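Local coordinates for lactaldehyde dehydrogenase (Escherichia coli, PDB 2IMP), which catalyses the irreversible NAD-dependent oxidation of L-lactaldehyde to L-lactate, and also oxidises glycolaldehyde, working as a homotetramer, at residues Ala109-Tyr114 with Leu158-Met163; Glu125-Asp130 with Glu134-Phe139; Arg290-Lys295 with Val373-Ser378. All coordinates share one frame; numbering follows the deposited sequence.

From the N terminus, helix 98-116 leads into strand 123-127, a turn, strand 134-149 and then helix 155-168. Contact 1 joins the first and last of these, closing a loop of 43 residues. Contact 2 is nested inside that loop and closes the short hairpin turn between 125-130 and 134-139, which projects far from the chain's centre; nearest atoms of the two contacts are about 17 Å apart. Contact 3 follows in series, tying strand 290-294 to the loop 373-378 on the opposite side of the chain's centre from contact 1. The set thus samples the helical pair beside the lactate, the oligomerisation hairpin and the catalytic domain's sheet.

Contact 1 (Ala109-Tyr114 with Leu158-Met163); sequences ADYIDY and LIARKM. With LAC (lactic acid), chain E.
Ile112 and Ala160 make the apolar part of this contact. The CG1 branch of Ile112 presses on the methyl group of Ala160, with Ile112 CG1 to Ala160 CB at 3.6 Å, and Ile112 CD1 follows at 3.8 Å from the same Ala160 CB. The two short segments run nearly parallel, their axes 9.3 Å apart at closest approach, and Ala160 meets Ile112 between them. Tyr111 adds a longer reach: with CG anti to the backbone N (chi1 -172°), its ring extends across to the next helix, where Tyr111 CE1 lies 3.6 Å from Arg161 CA. Farther out, Tyr111 OH sits 3.5 Å from Arg161 CG, so the phenol abuts the aliphatic start of the arginine; ring and guanidinium planes are 78° apart, and the two are not stacked.

Helix 155-168 is the crossover helix of a beta-alpha-beta unit whose parallel strands are 134-149 and 172-176, in the nucleotide-binding part of the aldehyde dehydrogenase fold. Helix 98-116 packs alongside it, and helix 65-81 borders the pair through Ile79 on Ile112.

Polar links are indirect. One water donates to Tyr111 OH at 3.0 Å and to Arg161 O at 3.2 Å, bridging the ring hydroxyl to a backbone carbonyl. Asp461 takes both side chains: OD1 is hydrogen-bonded to Tyr111 OH and OD2 forms a salt bridge with Arg161 NH2, making it a second-shell brace between them.

The ligand bond belongs to Arg161. NH1 of Arg161 donates to lactate O at 2.8 Å, nearly straight at 176°, with the oxygen at the guanidinium edge and in its plane. Glu443 forms a salt bridge with Arg161 NH2, while Asn286 and Glu251 also bond the lactate.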
# COMPACT_ATOMS: atom_id res chain seq x y z
N ALA A 109 11.97 21.81 -12.36
CA ALA A 109 10.61 22.30 -12.42
C ALA A 109 9.61 21.13 -12.52
O ALA A 109 8.59 21.13 -11.83
CB ALA A 109 10.43 23.24 -13.62
N ASP A 110 9.91 20.16 -13.38
CA ASP A 110 9.04 19.00 -13.50
C ASP A 110 9.00 18.19 -12.18
O ASP A 110 7.95 17.68 -11.78
CB ASP A 110 9.50 18.08 -14.64
CG ASP A 110 9.39 18.74 -16.00
OD1 ASP A 110 8.54 19.63 -16.18
OD2 ASP A 110 10.16 18.35 -16.90
N TYR A 111 10.15 18.09 -11.52
CA TYR A 111 10.23 17.38 -10.25
C TYR A 111 9.32 18.01 -9.18
O TYR A 111 8.59 17.31 -8.48
CB TYR A 111 11.68 17.36 -9.76
CG TYR A 111 11.93 16.49 -8.56
CD1 TYR A 111 11.69 16.96 -7.27
CD2 TYR A 111 12.45 15.20 -8.70
CE1 TYR A 111 11.97 16.18 -6.15
CE2 TYR A 111 12.72 14.41 -7.59
CZ TYR A 111 12.49 14.91 -6.32
OH TYR A 111 12.78 14.15 -5.22
N ILE A 112 9.36 19.34 -9.09
CA ILE A 112 8.52 20.05 -8.14
C ILE A 112 7.02 19.80 -8.42
O ILE A 112 6.25 19.51 -7.51
CB ILE A 112 8.80 21.58 -8.17
CG1 ILE A 112 10.23 21.85 -7.67
CG2 ILE A 112 7.77 22.34 -7.34
CD1 ILE A 112 10.67 23.31 -7.67
N ASP A 113 6.63 19.91 -9.69
CA ASP A 113 5.25 19.63 -10.08
C ASP A 113 4.86 18.18 -9.71
O ASP A 113 3.78 17.94 -9.18
CB ASP A 113 5.05 19.82 -11.59
CG ASP A 113 4.94 21.29 -11.98
OD1 ASP A 113 4.59 22.12 -11.12
OD2 ASP A 113 5.17 21.60 -13.17
N TYR A 114 5.75 17.24 -10.02
CA TYR A 114 5.52 15.84 -9.69
C TYR A 114 5.27 15.66 -8.17
O TYR A 114 4.30 15.02 -7.77
CB TYR A 114 6.72 14.98 -10.12
CG TYR A 114 6.75 13.61 -9.49
CD1 TYR A 114 5.90 12.59 -9.93
CD2 TYR A 114 7.58 13.35 -8.41
CE1 TYR A 114 5.88 11.35 -9.28
CE2 TYR A 114 7.56 12.12 -7.75
CZ TYR A 114 6.71 11.13 -8.19
OH TYR A 114 6.69 9.94 -7.50
N LEU A 158 18.97 19.74 -6.49
CA LEU A 158 18.98 19.33 -5.10
C LEU A 158 18.19 20.25 -4.16
O LEU A 158 17.75 19.82 -3.09
CB LEU A 158 20.41 19.12 -4.61
CG LEU A 158 21.01 17.84 -5.20
CD1 LEU A 158 22.43 17.67 -4.74
CD2 LEU A 158 20.18 16.63 -4.77
N ILE A 159 18.02 21.52 -4.55
CA ILE A 159 17.20 22.40 -3.73
C ILE A 159 15.76 21.84 -3.70
O ILE A 159 15.16 21.68 -2.64
CB ILE A 159 17.10 23.83 -4.33
CG1 ILE A 159 18.46 24.51 -4.35
CG2 ILE A 159 16.12 24.66 -3.52
CD1 ILE A 159 18.46 25.82 -5.14
N ALA A 160 15.24 21.54 -4.89
CA ALA A 160 13.91 21.00 -5.04
C ALA A 160 13.76 19.59 -4.46
O ALA A 160 12.76 19.26 -3.83
CB ALA A 160 13.51 21.00 -6.52
N ARG A 161 14.79 18.77 -4.68
CA ARG A 161 14.75 17.40 -4.18
C ARG A 161 14.48 17.33 -2.67
O ARG A 161 13.92 16.34 -2.18
CB ARG A 161 16.07 16.70 -4.50
CG ARG A 161 16.02 15.19 -4.31
CD ARG A 161 17.36 14.55 -4.68
NE ARG A 161 17.18 13.44 -5.61
CZ ARG A 161 18.17 12.78 -6.19
NH1 ARG A 161 19.44 13.10 -5.93
NH2 ARG A 161 17.90 11.79 -7.03
N LYS A 162 14.86 18.38 -1.96
CA LYS A 162 14.62 18.43 -0.52
C LYS A 162 13.40 19.30 -0.13
O LYS A 162 12.55 18.85 0.61
CB LYS A 162 15.88 18.90 0.22
CG LYS A 162 17.11 18.05 -0.08
CD LYS A 162 18.35 18.55 0.66
CE LYS A 162 19.61 17.85 0.14
NZ LYS A 162 19.55 16.36 0.28
N MET A 163 13.33 20.53 -0.64
CA MET A 163 12.23 21.43 -0.30
C MET A 163 10.82 21.04 -0.82
O MET A 163 9.83 21.28 -0.14
CB MET A 163 12.56 22.87 -0.74
CG MET A 163 12.41 23.18 -2.23
SD MET A 163 10.69 23.49 -2.75
CE MET A 163 10.43 25.14 -2.12
C LAC E . 22.27 12.34 -7.93
CA LAC E . 23.30 13.35 -7.50
CB LAC E . 22.95 14.72 -8.09
O LAC E . 21.58 11.77 -7.09
OHN LAC E . 23.30 13.47 -6.07
OXT LAC E . 22.15 12.04 -9.23
O HOH W 1 12.79 13.31 -2.29

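Contact 2 (Glu125-Asp130 with Glu134-Phe139); sequences EIIQSD and ENILLF
Ile127 and Ile136 face each other at the centre, Ile127 CB lying 4.0 Å from Ile136 CB, in the antiparallel beta hairpin formed by strands 123-127 and 134-149. This is the oligomerisation hairpin of the aldehyde dehydrogenase fold. Ile127 CD1 meets Leu138 CD1 at 4.2 Å, extending that apolar face. At the other end Ile136, its CG1 anti to the carbonyl carbon (chi1 -60°), extends CD1 to within 3.6 Å of Ser129 CB. On the reverse face Leu137 CD2 rests 4.0 Å from Ile126 CG1, the two side chains running alongside each other.

Glu125 and Leu138 exchange backbone N-H and C=O in both directions, and Ile127 N donates to Ile136 O at 2.9 Å. The Glu125 carboxylate ends on Lys463 and His464 of the fourth subunit. Glu125 and Ile126 also pair with a strand of the third subunit, carrying the sheet across the interface.

Toward the turn, one water donates to Ile127 O and Asn135 OD1, and another accepts from Ser129 N and donates to Glu134 O. Ser129 OG donates to Glu134 OE1 at 2.6 Å, while Glu134 OE2 forms a salt bridge with Arg439 of the fourth subunit. A leucine in place of Glu134 would probably leave Ser129 OG without this acceptor and that arginine without its mate. The serine hydroxyl meets OE1 on the anti side, 18° out of the carboxylate plane.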
# COMPACT_ATOMS: atom_id res chain seq x y z
N GLU A 125 -3.22 5.14 7.82
CA GLU A 125 -3.85 3.83 7.78
C GLU A 125 -4.80 3.53 8.94
O GLU A 125 -4.69 4.11 10.01
CB GLU A 125 -2.76 2.74 7.75
CG GLU A 125 -1.64 3.02 6.75
CD GLU A 125 -0.32 2.38 7.15
OE1 GLU A 125 0.04 2.45 8.35
OE2 GLU A 125 0.35 1.81 6.27
N ILE A 126 -5.74 2.63 8.68
CA ILE A 126 -6.67 2.18 9.70
C ILE A 126 -6.39 0.69 9.98
O ILE A 126 -6.57 -0.17 9.11
CB ILE A 126 -8.13 2.41 9.28
CG1 ILE A 126 -8.35 3.90 9.00
CG2 ILE A 126 -9.07 1.98 10.40
CD1 ILE A 126 -9.76 4.26 8.61
N ILE A 127 -5.92 0.41 11.19
CA ILE A 127 -5.52 -0.93 11.58
C ILE A 127 -6.48 -1.67 12.51
O ILE A 127 -6.95 -1.12 13.50
CB ILE A 127 -4.14 -0.87 12.27
CG1 ILE A 127 -3.14 -0.15 11.36
CG2 ILE A 127 -3.65 -2.26 12.62
CD1 ILE A 127 -1.88 0.32 12.08
N GLN A 128 -6.75 -2.93 12.16
CA GLN A 128 -7.62 -3.75 12.99
C GLN A 128 -7.04 -3.95 14.40
O GLN A 128 -5.86 -4.25 14.55
CB GLN A 128 -7.82 -5.14 12.36
CG GLN A 128 -8.59 -5.14 11.05
CD GLN A 128 -10.00 -4.59 11.20
OE1 GLN A 128 -10.80 -5.09 11.99
NE2 GLN A 128 -10.30 -3.55 10.43
N SER A 129 -7.88 -3.77 15.40
CA SER A 129 -7.45 -3.95 16.78
C SER A 129 -7.92 -5.28 17.39
O SER A 129 -8.89 -5.85 16.92
CB SER A 129 -7.99 -2.80 17.63
OG SER A 129 -7.82 -3.08 19.01
N ASP A 130 -7.21 -5.76 18.41
CA ASP A 130 -7.62 -6.99 19.10
C ASP A 130 -8.73 -6.68 20.13
O ASP A 130 -9.42 -7.59 20.62
CB ASP A 130 -6.44 -7.63 19.84
CG ASP A 130 -5.41 -8.24 18.91
OD1 ASP A 130 -5.57 -8.13 17.68
OD2 ASP A 130 -4.44 -8.83 19.42
N GLU A 134 -12.55 -0.93 19.54
CA GLU A 134 -11.43 -0.01 19.40
C GLU A 134 -10.97 0.20 17.95
O GLU A 134 -10.93 -0.74 17.16
CB GLU A 134 -10.22 -0.47 20.23
CG GLU A 134 -8.98 0.42 20.01
CD GLU A 134 -7.76 -0.01 20.82
OE1 GLU A 134 -7.12 -1.01 20.45
OE2 GLU A 134 -7.45 0.66 21.82
N ASN A 135 -10.65 1.44 17.63
CA ASN A 135 -10.13 1.80 16.32
C ASN A 135 -8.68 2.29 16.42
O ASN A 135 -8.38 3.18 17.21
CB ASN A 135 -10.96 2.92 15.68
CG ASN A 135 -12.23 2.43 15.04
OD1 ASN A 135 -12.21 1.55 14.17
ND2 ASN A 135 -13.36 3.00 15.45
N ILE A 136 -7.80 1.69 15.63
CA ILE A 136 -6.41 2.11 15.62
C ILE A 136 -6.14 2.96 14.37
O ILE A 136 -6.06 2.44 13.26
CB ILE A 136 -5.45 0.91 15.63
CG1 ILE A 136 -5.69 0.07 16.89
CG2 ILE A 136 -4.02 1.40 15.60
CD1 ILE A 136 -4.89 -1.22 16.92
N LEU A 137 -6.05 4.27 14.58
CA LEU A 137 -5.82 5.20 13.49
C LEU A 137 -4.38 5.69 13.39
O LEU A 137 -3.86 6.31 14.31
CB LEU A 137 -6.74 6.42 13.65
CG LEU A 137 -8.23 6.13 13.86
CD1 LEU A 137 -8.97 7.43 14.09
CD2 LEU A 137 -8.78 5.39 12.65
N LEU A 138 -3.75 5.40 12.26
CA LEU A 138 -2.38 5.83 12.03
C LEU A 138 -2.31 7.02 11.04
O LEU A 138 -2.46 6.86 9.83
CB LEU A 138 -1.54 4.65 11.52
CG LEU A 138 -0.04 4.89 11.30
CD1 LEU A 138 0.73 3.59 11.50
CD2 LEU A 138 0.18 5.45 9.89
N PHE A 139 -2.11 8.20 11.60
CA PHE A 139 -2.01 9.41 10.79
C PHE A 139 -0.58 9.75 10.37
O PHE A 139 0.38 9.45 11.09
CB PHE A 139 -2.54 10.63 11.54
CG PHE A 139 -3.98 10.54 11.95
CD1 PHE A 139 -4.35 9.86 13.11
CD2 PHE A 139 -4.97 11.17 11.20
CE1 PHE A 139 -5.68 9.84 13.54
CE2 PHE A 139 -6.30 11.16 11.62
CZ PHE A 139 -6.66 10.49 12.78
O HOH W 2 -9.85 -0.27 13.74
O HOH W 3 -10.58 -2.79 15.01

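Contact 3 (Arg290-Lys295 with Val373-Ser378); sequences RVYVQK and VRQEMS
Within the catalytic domain's mixed beta sheet, Tyr292 of strand 290-294 meets Gln375 in the loop joining strands 368-371 and 388-394. The segments stay well apart, the nearest alpha carbons, Arg290 CA and Gln375 CA, being 9.5 Å from each other, so long side chains span the distance and bury little surface.

The link is a single hydrogen bond. Tyr292 OH donates to Gln375 OE1 at 2.8 Å, meeting the amide oxygen in the carbonyl plane on a lone pair, with a C=O...donor angle of 133°. Ring and amide planes differ by 18°, almost coplanar, although the two side chains run roughly perpendicular to each other. Gln375 OE1 therefore comes to the edge of the ring, in its plane, and lies 3.3 Å from Tyr292 CE2. Gln375 reaches this place through a bend at chi2 (58°), which folds the amide round toward the tyrosine. Its other end is held too: NE2 is hydrogen-bonded to Asp406, which should fix the amide's rotation and keep OE1 toward the phenol.

Arg290, two residues earlier on the strand, brings NH1 to the same hydroxyl. This NH1 makes a weak, strongly bent bond to Tyr292 OH, 2.9 Å, which would let the hydroxyl accept while it donates to Gln375. The guanidinium is otherwise pinned by backbone carbonyls, NE to Lys255 O, NH1 to Met403 O and NH2 to Ala404 O.

Strand 388-394 pairs in parallel with both 290-294 and 368-371, so the contact reaches past the strand between them; its Val392 and Phe394 pack against Tyr292. Helix 397-405 also borders the contact, its Met403 touching both Tyr292 and Gln375.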
# COMPACT_ATOMS: atom_id res chain seq x y z
N ARG A 290 33.82 2.67 -12.06
CA ARG A 290 34.50 1.38 -12.00
C ARG A 290 33.96 0.45 -13.11
O ARG A 290 32.85 -0.06 -13.01
CB ARG A 290 34.27 0.70 -10.64
CG ARG A 290 34.97 1.36 -9.47
CD ARG A 290 34.87 0.48 -8.22
NE ARG A 290 33.51 0.43 -7.68
CZ ARG A 290 32.98 -0.64 -7.09
NH1 ARG A 290 33.69 -1.75 -6.97
NH2 ARG A 290 31.75 -0.60 -6.61
N VAL A 291 34.75 0.26 -14.16
CA VAL A 291 34.30 -0.56 -15.27
C VAL A 291 34.90 -1.99 -15.33
O VAL A 291 36.10 -2.17 -15.50
CB VAL A 291 34.59 0.15 -16.61
CG1 VAL A 291 33.92 -0.59 -17.75
CG2 VAL A 291 34.11 1.59 -16.55
N TYR A 292 34.03 -2.98 -15.17
CA TYR A 292 34.45 -4.38 -15.23
C TYR A 292 34.05 -5.04 -16.56
O TYR A 292 32.87 -5.15 -16.88
CB TYR A 292 33.85 -5.17 -14.06
CG TYR A 292 34.22 -4.62 -12.70
CD1 TYR A 292 33.46 -3.60 -12.11
CD2 TYR A 292 35.36 -5.06 -12.03
CE1 TYR A 292 33.83 -3.04 -10.89
CE2 TYR A 292 35.74 -4.51 -10.81
CZ TYR A 292 34.97 -3.50 -10.25
OH TYR A 292 35.34 -2.93 -9.05
N VAL A 293 35.06 -5.47 -17.32
CA VAL A 293 34.83 -6.10 -18.62
C VAL A 293 35.41 -7.53 -18.71
O VAL A 293 36.59 -7.72 -18.43
CB VAL A 293 35.48 -5.26 -19.73
CG1 VAL A 293 35.04 -5.77 -21.09
CG2 VAL A 293 35.12 -3.79 -19.55
N GLN A 294 34.60 -8.51 -19.10
CA GLN A 294 35.16 -9.85 -19.18
C GLN A 294 35.99 -10.13 -20.44
O GLN A 294 35.79 -9.52 -21.49
CB GLN A 294 34.08 -10.93 -19.01
CG GLN A 294 32.97 -10.97 -20.01
CD GLN A 294 32.11 -12.21 -19.82
OE1 GLN A 294 31.06 -12.36 -20.45
NE2 GLN A 294 32.56 -13.11 -18.96
N LYS A 295 36.93 -11.05 -20.29
CA LYS A 295 37.86 -11.47 -21.34
C LYS A 295 37.27 -11.58 -22.77
O LYS A 295 37.68 -10.86 -23.68
CB LYS A 295 38.48 -12.81 -20.95
CG LYS A 295 38.92 -12.91 -19.49
CD LYS A 295 40.07 -11.97 -19.17
CE LYS A 295 40.56 -12.18 -17.74
NZ LYS A 295 41.78 -11.38 -17.44
N VAL A 373 44.14 -2.38 -14.46
CA VAL A 373 43.88 -1.99 -13.09
C VAL A 373 43.47 -3.20 -12.23
O VAL A 373 42.82 -4.12 -12.72
CB VAL A 373 42.76 -0.93 -13.01
CG1 VAL A 373 42.53 -0.51 -11.57
CG2 VAL A 373 43.14 0.28 -13.85
N ARG A 374 43.86 -3.19 -10.96
CA ARG A 374 43.51 -4.28 -10.07
C ARG A 374 42.52 -3.88 -8.97
O ARG A 374 42.62 -2.80 -8.39
CB ARG A 374 44.78 -4.86 -9.42
CG ARG A 374 45.78 -5.45 -10.40
CD ARG A 374 47.00 -6.00 -9.67
NE ARG A 374 47.98 -6.56 -10.59
CZ ARG A 374 49.10 -7.19 -10.21
NH1 ARG A 374 49.37 -7.34 -8.92
NH2 ARG A 374 49.93 -7.67 -11.12
N GLN A 375 41.55 -4.75 -8.71
CA GLN A 375 40.55 -4.50 -7.68
C GLN A 375 41.19 -3.96 -6.39
O GLN A 375 40.58 -3.19 -5.65
CB GLN A 375 39.79 -5.79 -7.37
CG GLN A 375 38.69 -5.66 -6.33
CD GLN A 375 37.64 -4.63 -6.71
OE1 GLN A 375 37.21 -4.56 -7.85
NE2 GLN A 375 37.23 -3.83 -5.73
N GLU A 376 42.43 -4.37 -6.16
CA GLU A 376 43.21 -3.97 -4.99
C GLU A 376 43.57 -2.47 -4.96
O GLU A 376 43.42 -1.81 -3.93
CB GLU A 376 44.50 -4.79 -4.94
CG GLU A 376 44.35 -6.25 -5.32
CD GLU A 376 45.69 -6.96 -5.46
OE1 GLU A 376 46.43 -7.04 -4.46
OE2 GLU A 376 46.00 -7.44 -6.58
N MET A 377 44.06 -1.97 -6.09
CA MET A 377 44.46 -0.57 -6.22
C MET A 377 43.53 0.46 -5.54
O MET A 377 42.31 0.35 -5.61
CB MET A 377 44.61 -0.21 -7.71
CG MET A 377 45.90 -0.73 -8.34
SD MET A 377 46.05 -0.37 -10.11
CE MET A 377 46.65 -1.96 -10.73
N SER A 378 44.14 1.44 -4.89
CA SER A 378 43.39 2.48 -4.19
C SER A 378 42.45 3.31 -5.08
O SER A 378 41.50 3.92 -4.59
CB SER A 378 44.36 3.42 -3.46
OG SER A 378 45.25 4.04 -4.37